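Local coordinates for uncharacterized protein (Acinetobacter baumannii, PDB 4PUX) that is of unknown function but folds as a small antiparallel beta-barrel of the DUF3237 family, related to the allene oxide cyclase barrels, at residues Trp27-Thr32 against Gly36-Ile41; Ile41-Gly46 against Thr77-Glu82; Ala101-Gln106 against Pro115-Phe120. One frame throughout, in Å; residues are numbered along the deposited sequence.

Interaction 1. Residues Trp27-Thr32 against Gly36-Ile41; sequences WELGTT and GKRRII. With EDO (1,2-ethanediol), chain C.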
loop_
_atom_site.group_PDB
_atom_site.type_symbol
_atom_site.label_atom_id
_atom_site.label_comp_id
_atom_site.label_asym_id
_atom_site.label_seq_id
_atom_site.Cartn_x
_atom_site.Cartn_y
_atom_site.Cartn_z
ATOM N N TRP A 27 7.628 8.153 -13.724
ATOM C CA TRP A 27 7.485 8.012 -15.167
ATOM C C TRP A 27 5.984 8.062 -15.539
ATOM O O TRP A 27 5.207 7.182 -15.157
ATOM C CB TRP A 27 8.163 6.754 -15.703
ATOM C CG TRP A 27 9.665 6.780 -15.788
ATOM C CD1 TRP A 27 10.443 7.555 -16.668
ATOM C CD2 TRP A 27 10.578 6.060 -14.990
ATOM N NE1 TRP A 27 11.762 7.292 -16.475
ATOM C CE2 TRP A 27 11.884 6.380 -15.456
ATOM C CE3 TRP A 27 10.440 5.098 -13.983
ATOM C CZ2 TRP A 27 13.038 5.804 -14.915
ATOM C CZ3 TRP A 27 11.603 4.555 -13.419
ATOM C CH2 TRP A 27 12.872 4.882 -13.915
ATOM N N GLU A 28 5.604 9.136 -16.214
ATOM C CA GLU A 28 4.230 9.399 -16.657
ATOM C C GLU A 28 4.079 8.912 -18.086
ATOM O O GLU A 28 4.518 9.577 -19.012
ATOM C CB GLU A 28 3.936 10.901 -16.566
ATOM C CG GLU A 28 4.099 11.510 -15.162
ATOM C CD GLU A 28 2.940 11.197 -14.222
ATOM O OE1 GLU A 28 1.992 10.465 -14.627
ATOM O OE2 GLU A 28 2.966 11.701 -13.069
ATOM N N LEU A 29 3.584 7.694 -18.255
ATOM C CA LEU A 29 3.468 7.095 -19.605
ATOM C C LEU A 29 2.250 7.534 -20.393
ATOM O O LEU A 29 2.170 7.225 -21.605
ATOM C CB LEU A 29 3.520 5.550 -19.547
ATOM C CG LEU A 29 4.944 4.991 -19.589
ATOM C CD1 LEU A 29 5.764 5.341 -18.365
ATOM C CD2 LEU A 29 4.895 3.505 -19.718
ATOM N N GLY A 30 1.333 8.286 -19.767
ATOM C CA GLY A 30 0.111 8.720 -20.462
ATOM C C GLY A 30 -0.884 7.605 -20.613
ATOM O O GLY A 30 -0.801 6.571 -19.955
ATOM N N THR A 31 -1.886 7.841 -21.462
ATOM C CA THR A 31 -2.987 6.942 -21.623
ATOM C C THR A 31 -2.590 5.794 -22.534
ATOM O O THR A 31 -2.554 5.938 -23.758
ATOM C CB THR A 31 -4.221 7.720 -22.174
ATOM O OG1 THR A 31 -4.549 8.794 -21.278
ATOM C CG2 THR A 31 -5.412 6.815 -22.308
ATOM N N THR A 32 -2.252 4.653 -21.939
ATOM C CA THR A 32 -1.729 3.510 -22.701
ATOM C C THR A 32 -2.809 2.508 -23.139
ATOM O O THR A 32 -2.501 1.533 -23.823
ATOM C CB THR A 32 -0.642 2.742 -21.876
ATOM O OG1 THR A 32 -1.264 2.242 -20.680
ATOM C CG2 THR A 32 0.552 3.649 -21.493
ATOM N N GLY A 36 -6.861 3.782 -18.602
ATOM C CA GLY A 36 -6.377 5.056 -18.028
ATOM C C GLY A 36 -4.879 5.296 -18.192
ATOM O O GLY A 36 -4.246 4.736 -19.098
ATOM N N LYS A 37 -4.360 6.211 -17.368
ATOM C CA LYS A 37 -2.969 6.631 -17.418
ATOM C C LYS A 37 -2.095 5.668 -16.638
ATOM O O LYS A 37 -2.424 5.299 -15.503
ATOM C CB LYS A 37 -2.807 8.056 -16.860
ATOM C CG LYS A 37 -3.461 9.068 -17.736
ATOM C CD LYS A 37 -3.263 10.479 -17.187
ATOM C CE LYS A 37 -4.148 11.522 -17.917
ATOM N NZ LYS A 37 -4.149 12.858 -17.206
ATOM N N ARG A 38 -1.005 5.242 -17.263
ATOM C CA ARG A 38 0.015 4.397 -16.642
ATOM C C ARG A 38 1.089 5.281 -15.999
ATOM O O ARG A 38 1.666 6.126 -16.663
ATOM C CB ARG A 38 0.648 3.464 -17.689
ATOM C CG ARG A 38 1.822 2.685 -17.141
ATOM C CD ARG A 38 1.409 1.688 -16.057
ATOM N NE ARG A 38 0.612 0.564 -16.570
ATOM C CZ ARG A 38 0.135 -0.410 -15.818
ATOM N NH1 ARG A 38 0.276 -0.347 -14.493
ATOM N NH2 ARG A 38 -0.444 -1.464 -16.374
ATOM N N ARG A 39 1.327 5.081 -14.714
ATOM C CA ARG A 39 2.322 5.819 -13.931
ATOM C C ARG A 39 3.229 4.785 -13.234
ATOM O O ARG A 39 2.725 3.876 -12.552
ATOM C CB ARG A 39 1.645 6.716 -12.861
ATOM C CG ARG A 39 0.528 7.585 -13.423
ATOM C CD ARG A 39 -0.066 8.480 -12.359
ATOM N NE ARG A 39 0.856 9.519 -11.937
ATOM C CZ ARG A 39 1.210 9.790 -10.679
ATOM N NH1 ARG A 39 0.690 9.140 -9.648
ATOM N NH2 ARG A 39 2.045 10.789 -10.454
ATOM N N ILE A 40 4.547 4.896 -13.414
ATOM C CA ILE A 40 5.519 3.973 -12.783
ATOM C C ILE A 40 6.265 4.793 -11.757
ATOM O O ILE A 40 6.995 5.732 -12.085
ATOM C CB ILE A 40 6.432 3.285 -13.813
ATOM C CG1 ILE A 40 5.594 2.523 -14.855
ATOM C CG2 ILE A 40 7.473 2.390 -13.106
ATOM C CD1 ILE A 40 6.396 1.950 -16.020
ATOM N N ILE A 41 5.944 4.520 -10.501
ATOM C CA ILE A 41 6.356 5.315 -9.336
ATOM C C ILE A 41 7.439 4.544 -8.525
ATOM O O ILE A 41 7.112 3.557 -7.828
ATOM C CB ILE A 41 5.140 5.588 -8.425
ATOM C CG1 ILE A 41 3.978 6.222 -9.202
ATOM C CG2 ILE A 41 5.552 6.414 -7.180
ATOM C CD1 ILE A 41 2.650 6.141 -8.521
HETATM C C1 EDO C . -0.020 -3.831 -13.326
HETATM O O1 EDO C . -0.975 -2.982 -13.916
HETATM C C2 EDO C . 0.432 -4.928 -14.283
HETATM O O2 EDO C . 1.149 -4.404 -15.359
HETATM O O HOH W 1 0.809 9.227 -17.096
HETATM O O HOH W 2 -3.784 2.002 -19.449
#
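Arg39 and Glu28 face each other as a non-hydrogen-bonded antiparallel pair, and their side chains run side by side into a two-pronged salt bridge. From Arg39 CB the chain passes to CG, which lies 3.4 Å from Glu28 OE1, and on to CD, still alongside that oxygen. A bend at chi3 (69°) then turns the guanidinium side-on to the carboxylate: NE donates to Glu28 OE1 at 3.1 Å and NH2 to Glu28 OE2 at 2.9 Å. Both oxygens are met on their syn sides and lie close to the guanidinium plane, while the two flat groups are twisted 29° apart. At the tip, NH1 binds Gln65 OE1 on the next strand, so all three nitrogens have a partner. A water that donates to Glu28 OE1 and Arg38 O also accepts from Gly30 N, tying the carboxylate to the backbone.

On the face carrying Trp27 and Ile40, Ile40 CG2 sits 4.1 Å from Trp27 CE3, and the CD1 methyls of Ile40 and Leu29 are 4.2 Å apart. Trp27 N and Ile40 N each bond the other's carbonyl. Leu29 N donates to Arg38 O and Arg38 N to Gly30 O: Leu29 and Gly30 together face Arg38, a beta bulge with Gly30 at positive phi. Arg38, bent at chi2 and chi3, carries its guanidinium clear of the partner strand, where NH1 and NH2 bind O1 of an ethanediol (chain C), probably from the crystallisation liquor. The segments' N-to-C directions, 154° apart, mark a twisted surface beta hairpin whose second strand continues into the barrel sheet.

Interaction 2. Residues Ile41-Gly46 against Thr77-Glu82; sequences IPITGG and TRYLLE. With EDO (1,2-ethanediol), chain D; EDO (1,2-ethanediol), chain B.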
loop_
_atom_site.group_PDB
_atom_site.type_symbol
_atom_site.label_atom_id
_atom_site.label_comp_id
_atom_site.label_asym_id
_atom_site.label_seq_id
_atom_site.Cartn_x
_atom_site.Cartn_y
_atom_site.Cartn_z
ATOM N N ILE A 41 5.944 4.520 -10.501
ATOM C CA ILE A 41 6.356 5.315 -9.336
ATOM C C ILE A 41 7.439 4.544 -8.525
ATOM O O ILE A 41 7.112 3.557 -7.828
ATOM C CB ILE A 41 5.140 5.588 -8.425
ATOM C CG1 ILE A 41 3.978 6.222 -9.202
ATOM C CG2 ILE A 41 5.552 6.414 -7.180
ATOM C CD1 ILE A 41 2.650 6.141 -8.521
ATOM N N PRO A 42 8.722 4.851 -8.742
ATOM C CA PRO A 42 9.789 4.133 -8.020
ATOM C C PRO A 42 9.703 4.173 -6.507
ATOM O O PRO A 42 9.429 5.210 -5.921
ATOM C CB PRO A 42 11.074 4.801 -8.514
ATOM C CG PRO A 42 10.738 5.346 -9.825
ATOM C CD PRO A 42 9.315 5.883 -9.616
ATOM N N ILE A 43 9.944 3.007 -5.913
ATOM C CA ILE A 43 10.084 2.867 -4.463
ATOM C C ILE A 43 11.576 2.847 -4.118
ATOM O O ILE A 43 12.294 1.943 -4.516
ATOM C CB ILE A 43 9.361 1.589 -3.944
ATOM C CG1 ILE A 43 7.833 1.783 -4.135
ATOM C CG2 ILE A 43 9.791 1.260 -2.485
ATOM C CD1 ILE A 43 7.051 0.504 -4.036
ATOM N N THR A 44 12.036 3.868 -3.373
ATOM C CA THR A 44 13.471 4.081 -3.173
ATOM C C THR A 44 14.002 3.663 -1.817
ATOM O O THR A 44 15.231 3.553 -1.616
ATOM C CB THR A 44 13.807 5.596 -3.446
ATOM O OG1 THR A 44 13.066 6.432 -2.551
ATOM C CG2 THR A 44 13.461 5.953 -4.902
ATOM N N GLY A 45 13.092 3.411 -0.881
ATOM C CA GLY A 45 13.462 3.025 0.481
ATOM C C GLY A 45 12.289 3.224 1.432
ATOM O O GLY A 45 11.138 3.329 1.006
ATOM N N GLY A 46 12.603 3.257 2.723
ATOM C CA GLY A 46 11.635 3.443 3.766
ATOM C C GLY A 46 11.877 2.523 4.939
ATOM O O GLY A 46 12.960 1.958 5.074
ATOM N N THR A 77 2.071 -3.122 -6.796
ATOM C CA THR A 77 3.463 -2.937 -6.423
ATOM C C THR A 77 4.260 -4.224 -6.332
ATOM O O THR A 77 3.736 -5.310 -6.026
ATOM C CB THR A 77 3.632 -2.194 -5.039
ATOM O OG1 THR A 77 3.260 -3.091 -3.991
ATOM C CG2 THR A 77 2.769 -0.878 -4.946
ATOM N N ARG A 78 5.582 -4.075 -6.501
ATOM C CA ARG A 78 6.600 -5.092 -6.102
ATOM C C ARG A 78 7.740 -4.336 -5.412
ATOM O O ARG A 78 8.255 -3.384 -5.998
ATOM C CB ARG A 78 7.154 -5.849 -7.306
ATOM C CG ARG A 78 6.113 -6.638 -8.051
ATOM C CD ARG A 78 6.705 -7.478 -9.198
ATOM N NE ARG A 78 5.636 -8.201 -9.903
ATOM C CZ ARG A 78 5.831 -9.019 -10.944
ATOM N NH1 ARG A 78 7.053 -9.147 -11.479
ATOM N NH2 ARG A 78 4.796 -9.679 -11.479
ATOM N N TYR A 79 8.105 -4.711 -4.191
ATOM C CA TYR A 79 9.241 -4.166 -3.485
ATOM C C TYR A 79 9.817 -5.134 -2.486
ATOM O O TYR A 79 9.426 -6.334 -2.473
ATOM C CB TYR A 79 8.949 -2.776 -2.937
ATOM C CG TYR A 79 7.781 -2.527 -1.986
ATOM C CD1 TYR A 79 6.461 -2.536 -2.427
ATOM C CD2 TYR A 79 8.018 -2.050 -0.693
ATOM C CE1 TYR A 79 5.414 -2.147 -1.594
ATOM C CE2 TYR A 79 6.993 -1.663 0.138
ATOM C CZ TYR A 79 5.700 -1.648 -0.314
ATOM O OH TYR A 79 4.696 -1.182 0.507
ATOM N N LEU A 80 10.805 -4.689 -1.687
ATOM C CA LEU A 80 11.703 -5.614 -0.967
ATOM C C LEU A 80 12.067 -5.107 0.424
ATOM O O LEU A 80 12.470 -3.951 0.568
ATOM C CB LEU A 80 12.932 -5.909 -1.812
ATOM C CG LEU A 80 13.935 -6.915 -1.286
ATOM C CD1 LEU A 80 13.288 -8.302 -1.105
ATOM C CD2 LEU A 80 15.107 -7.031 -2.254
ATOM N N LEU A 81 11.788 -5.929 1.432
ATOM C CA LEU A 81 12.039 -5.613 2.849
ATOM C C LEU A 81 13.306 -6.310 3.333
ATOM O O LEU A 81 13.544 -7.498 2.980
ATOM C CB LEU A 81 10.868 -6.069 3.713
ATOM C CG LEU A 81 9.450 -5.736 3.224
ATOM C CD1 LEU A 81 8.416 -6.212 4.212
ATOM C CD2 LEU A 81 9.312 -4.235 2.927
ATOM N N GLU A 82 14.044 -5.639 4.199
ATOM C CA GLU A 82 15.174 -6.210 4.940
ATOM C C GLU A 82 14.906 -6.007 6.432
ATOM O O GLU A 82 14.865 -4.886 6.918
ATOM C CB GLU A 82 16.517 -5.608 4.543
ATOM C CG GLU A 82 17.703 -6.213 5.302
ATOM C CD GLU A 82 19.059 -5.548 5.037
ATOM O OE1 GLU A 82 19.118 -4.323 4.917
ATOM O OE2 GLU A 82 20.111 -6.252 5.092
HETATM C C1 EDO D . 0.863 0.400 -1.314
HETATM O O1 EDO D . 0.703 1.142 -2.406
HETATM C C2 EDO D . 2.271 -0.127 -1.144
HETATM O O2 EDO D . 3.290 0.833 -0.942
HETATM C C1 EDO B . 17.708 -2.832 8.700
HETATM O O1 EDO B . 18.775 -2.758 7.729
HETATM C C2 EDO B . 18.073 -1.975 9.933
HETATM O O2 EDO B . 17.076 -2.160 10.963
#
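Ile43 and Tyr79 meet inside the curled antiparallel sheet of a beta-barrel, joining strands 36-49 and 73-83, which are separated in the sheet by strand 54-67. The contact is apolar. Ile43, at an irregular point where its strand is broken, points CB toward the other segment, and its CD1 methyl lies over one face of the Tyr79 ring as a CH-pi contact, 3.9 Å from the centroid and 27° off the normal. Ile43 CD1 sits toward the rim, 3.5 Å from Tyr79 CD1, while Ile43 CG2 rests by Tyr79 CB at 4.1 Å. The two side chains cross at about a right angle. Val20 of strand 12-21 packs against both Ile43 and Tyr79.

Polar bonds belong to the ends of the side chains. With chi1 at 57°, Tyr79 CG is placed between its own N and carbonyl carbon, which carries the ring inward, where Tyr79 OH is hydrogen-bonded to Tyr154 OH. Thr77 OG1, at the edge of the Tyr79 ring, is hydrogen-bonded to Thr93 OG1. Beside them, an ethanediol of chain D, probably from the crystallisation liquor, is hydrogen-bonded through O2 to Tyr79 OH at 2.9 Å; either could be the donor.

Interaction 3. Residues Ala101-Gln106 against Pro115-Phe120; sequences AETLKQ and PKNYYF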
loop_
_atom_site.group_PDB
_atom_site.type_symbol
_atom_site.label_atom_id
_atom_site.label_comp_id
_atom_site.label_asym_id
_atom_site.label_seq_id
_atom_site.Cartn_x
_atom_site.Cartn_y
_atom_site.Cartn_z
ATOM N N ALA A 101 -16.219 9.335 -0.080
ATOM C CA ALA A 101 -17.595 9.638 -0.520
ATOM C C ALA A 101 -18.007 11.068 -0.090
ATOM O O ALA A 101 -18.632 11.802 -0.856
ATOM C CB ALA A 101 -18.557 8.592 0.037
ATOM N N GLU A 102 -17.682 11.445 1.141
ATOM C CA GLU A 102 -18.021 12.786 1.632
ATOM C C GLU A 102 -17.257 13.892 0.915
ATOM O O GLU A 102 -17.844 14.937 0.592
ATOM C CB GLU A 102 -17.843 12.894 3.159
ATOM C CG GLU A 102 -18.183 14.265 3.759
ATOM C CD GLU A 102 -19.624 14.755 3.513
ATOM O OE1 GLU A 102 -20.517 13.950 3.174
ATOM O OE2 GLU A 102 -19.854 15.974 3.694
ATOM N N THR A 103 -15.944 13.697 0.703
ATOM C CA THR A 103 -15.144 14.671 -0.050
ATOM C C THR A 103 -15.755 14.899 -1.447
ATOM O O THR A 103 -15.887 16.042 -1.902
ATOM C CB THR A 103 -13.663 14.235 -0.117
ATOM O OG1 THR A 103 -13.040 14.432 1.156
ATOM C CG2 THR A 103 -12.884 15.012 -1.155
ATOM N N LEU A 104 -16.079 13.817 -2.147
ATOM C CA LEU A 104 -16.640 13.946 -3.502
ATOM C C LEU A 104 -18.028 14.603 -3.467
ATOM O O LEU A 104 -18.345 15.383 -4.366
ATOM C CB LEU A 104 -16.635 12.608 -4.256
ATOM C CG LEU A 104 -15.222 12.023 -4.448
ATOM C CD1 LEU A 104 -15.318 10.642 -5.075
ATOM C CD2 LEU A 104 -14.351 12.913 -5.287
ATOM N N LYS A 105 -18.845 14.298 -2.448
ATOM C CA LYS A 105 -20.163 14.981 -2.282
ATOM C C LYS A 105 -19.978 16.507 -2.147
ATOM O O LYS A 105 -20.670 17.324 -2.815
ATOM C CB LYS A 105 -20.924 14.448 -1.063
ATOM C CG LYS A 105 -22.288 15.140 -0.871
ATOM C CD LYS A 105 -22.949 14.879 0.455
ATOM C CE LYS A 105 -24.169 15.787 0.639
ATOM N NZ LYS A 105 -23.814 17.115 1.229
ATOM N N GLN A 106 -19.082 16.894 -1.260
ATOM C CA GLN A 106 -18.804 18.318 -1.071
ATOM C C GLN A 106 -18.349 18.992 -2.359
ATOM O O GLN A 106 -18.828 20.090 -2.707
ATOM C CB GLN A 106 -17.776 18.514 0.041
ATOM C CG GLN A 106 -18.328 18.201 1.450
ATOM C CD GLN A 106 -17.243 18.217 2.517
ATOM O OE1 GLN A 106 -16.212 17.543 2.390
ATOM N NE2 GLN A 106 -17.466 18.983 3.565
ATOM N N PRO A 115 -9.005 19.456 4.767
ATOM C CA PRO A 115 -8.332 18.873 3.604
ATOM C C PRO A 115 -9.258 17.873 2.914
ATOM O O PRO A 115 -10.258 17.432 3.501
ATOM C CB PRO A 115 -7.121 18.169 4.218
ATOM C CG PRO A 115 -7.559 17.796 5.619
ATOM C CD PRO A 115 -8.729 18.683 5.998
ATOM N N LYS A 116 -8.941 17.549 1.668
ATOM C CA LYS A 116 -9.612 16.451 0.979
ATOM C C LYS A 116 -9.206 15.139 1.647
ATOM O O LYS A 116 -8.018 14.967 2.026
ATOM C CB LYS A 116 -9.204 16.415 -0.493
ATOM C CG LYS A 116 -9.631 17.640 -1.305
ATOM C CD LYS A 116 -9.108 17.569 -2.744
ATOM C CE LYS A 116 -9.697 16.374 -3.514
ATOM N NZ LYS A 116 -9.463 16.445 -4.996
ATOM N N ASN A 117 -10.172 14.227 1.788
ATOM C CA ASN A 117 -9.935 12.889 2.373
ATOM C C ASN A 117 -10.081 11.815 1.319
ATOM O O ASN A 117 -10.885 11.967 0.376
ATOM C CB ASN A 117 -10.909 12.615 3.528
ATOM C CG ASN A 117 -10.720 13.567 4.703
ATOM O OD1 ASN A 117 -11.672 14.217 5.158
ATOM N ND2 ASN A 117 -9.494 13.654 5.201
ATOM N N TYR A 118 -9.299 10.741 1.469
ATOM C CA TYR A 118 -9.240 9.661 0.495
ATOM C C TYR A 118 -9.434 8.289 1.135
ATOM O O TYR A 118 -8.995 8.025 2.259
ATOM C CB TYR A 118 -7.876 9.646 -0.230
ATOM C CG TYR A 118 -7.625 10.864 -1.094
ATOM C CD1 TYR A 118 -7.202 12.062 -0.524
ATOM C CD2 TYR A 118 -7.842 10.825 -2.482
ATOM C CE1 TYR A 118 -7.009 13.202 -1.301
ATOM C CE2 TYR A 118 -7.626 11.969 -3.292
ATOM C CZ TYR A 118 -7.218 13.150 -2.691
ATOM O OH TYR A 118 -6.998 14.295 -3.452
ATOM N N TYR A 119 -10.098 7.442 0.380
ATOM C CA TYR A 119 -10.138 5.996 0.595
ATOM C C TYR A 119 -8.844 5.423 -0.019
ATOM O O TYR A 119 -8.612 5.623 -1.211
ATOM C CB TYR A 119 -11.320 5.386 -0.128
ATOM C CG TYR A 119 -11.454 3.891 0.131
ATOM C CD1 TYR A 119 -10.783 2.935 -0.676
ATOM C CD2 TYR A 119 -12.235 3.418 1.187
ATOM C CE1 TYR A 119 -10.908 1.570 -0.435
ATOM C CE2 TYR A 119 -12.392 2.038 1.425
ATOM C CZ TYR A 119 -11.691 1.114 0.622
ATOM O OH TYR A 119 -11.826 -0.259 0.880
ATOM N N PHE A 120 -7.976 4.813 0.798
ATOM C CA PHE A 120 -6.673 4.289 0.318
ATOM C C PHE A 120 -6.389 3.042 1.156
ATOM O O PHE A 120 -5.840 3.122 2.263
ATOM C CB PHE A 120 -5.610 5.386 0.422
ATOM C CG PHE A 120 -4.247 5.055 -0.168
ATOM C CD1 PHE A 120 -3.991 3.887 -0.904
ATOM C CD2 PHE A 120 -3.230 6.014 -0.060
ATOM C CE1 PHE A 120 -2.723 3.659 -1.442
ATOM C CE2 PHE A 120 -1.971 5.771 -0.577
ATOM C CZ PHE A 120 -1.734 4.608 -1.291
HETATM O O HOH W 3 -14.225 14.461 3.656
#
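Lys116 and Asn117 receive Thr103 of the short helix 101-108, which lies outside the beta-barrel in the excursion between strands 88-99 and 118-127. A cis peptide bond leads into Pro115, after which the chain turns toward the barrel. Lys116 comes first to the helix: its CB lies 4.0 Å from Thr103 CG2, and the two side chains cross at about a right angle. A bend at chi3 (63°) brings CE back to 4.2 Å from the same Thr103 CG2, so the aliphatic part of the lysine curls round one methyl.

Asn117 supplies the polar half. Its backbone N donates to Thr103 OG1 at 2.9 Å in a fairly straight bond, 163° at the hydrogen. Thr103 can take it because its OG1 stands beside its own backbone N, chi1 -74°, leaving CG2 for Lys116; a single beta-branched residue thus serves both neighbours. Asn117 CB passes 3.7 Å from Thr103 OG1 as well. Asn117 is also in backbone hydrogen bonding with Ser100, whose OG accepts from Thr103 N just at the start of the helix, so Ser100 links the helix start to the chain leading into strand 118-127.

From Tyr118 the chain is strand, paired with strand 88-99 by the backbone bonds of Tyr119 with His98. Thr103 itself is buried, packed also on Val113 of the loop between. A water bridges Thr103 and Asn117, 2.8 Å from Thr103 OG1 and donating to Asn117 OD1 at 3.0 Å.

Following the chain, interaction 1 comes first and closes the tightest loop, three residues between segments 27-32 and 36-41. Interaction 2 takes up at Ile41, which ends one segment and begins the next, and spans 30 residues to bring side chains of strands 36-49 and 73-83 together across strand 54-67; Trp27 CZ3 packs on Pro42 CG at 3.8 Å where the two meet. Interaction 3 lies later and apart, closing eight residues between segments 101-106 and 115-120. The three follow in series, neither nested nor crossing. Interactions 2 and 3 lie on opposite sides of the chain's centre, about 27 Å between their centres, yet all three reach the same curled sheet.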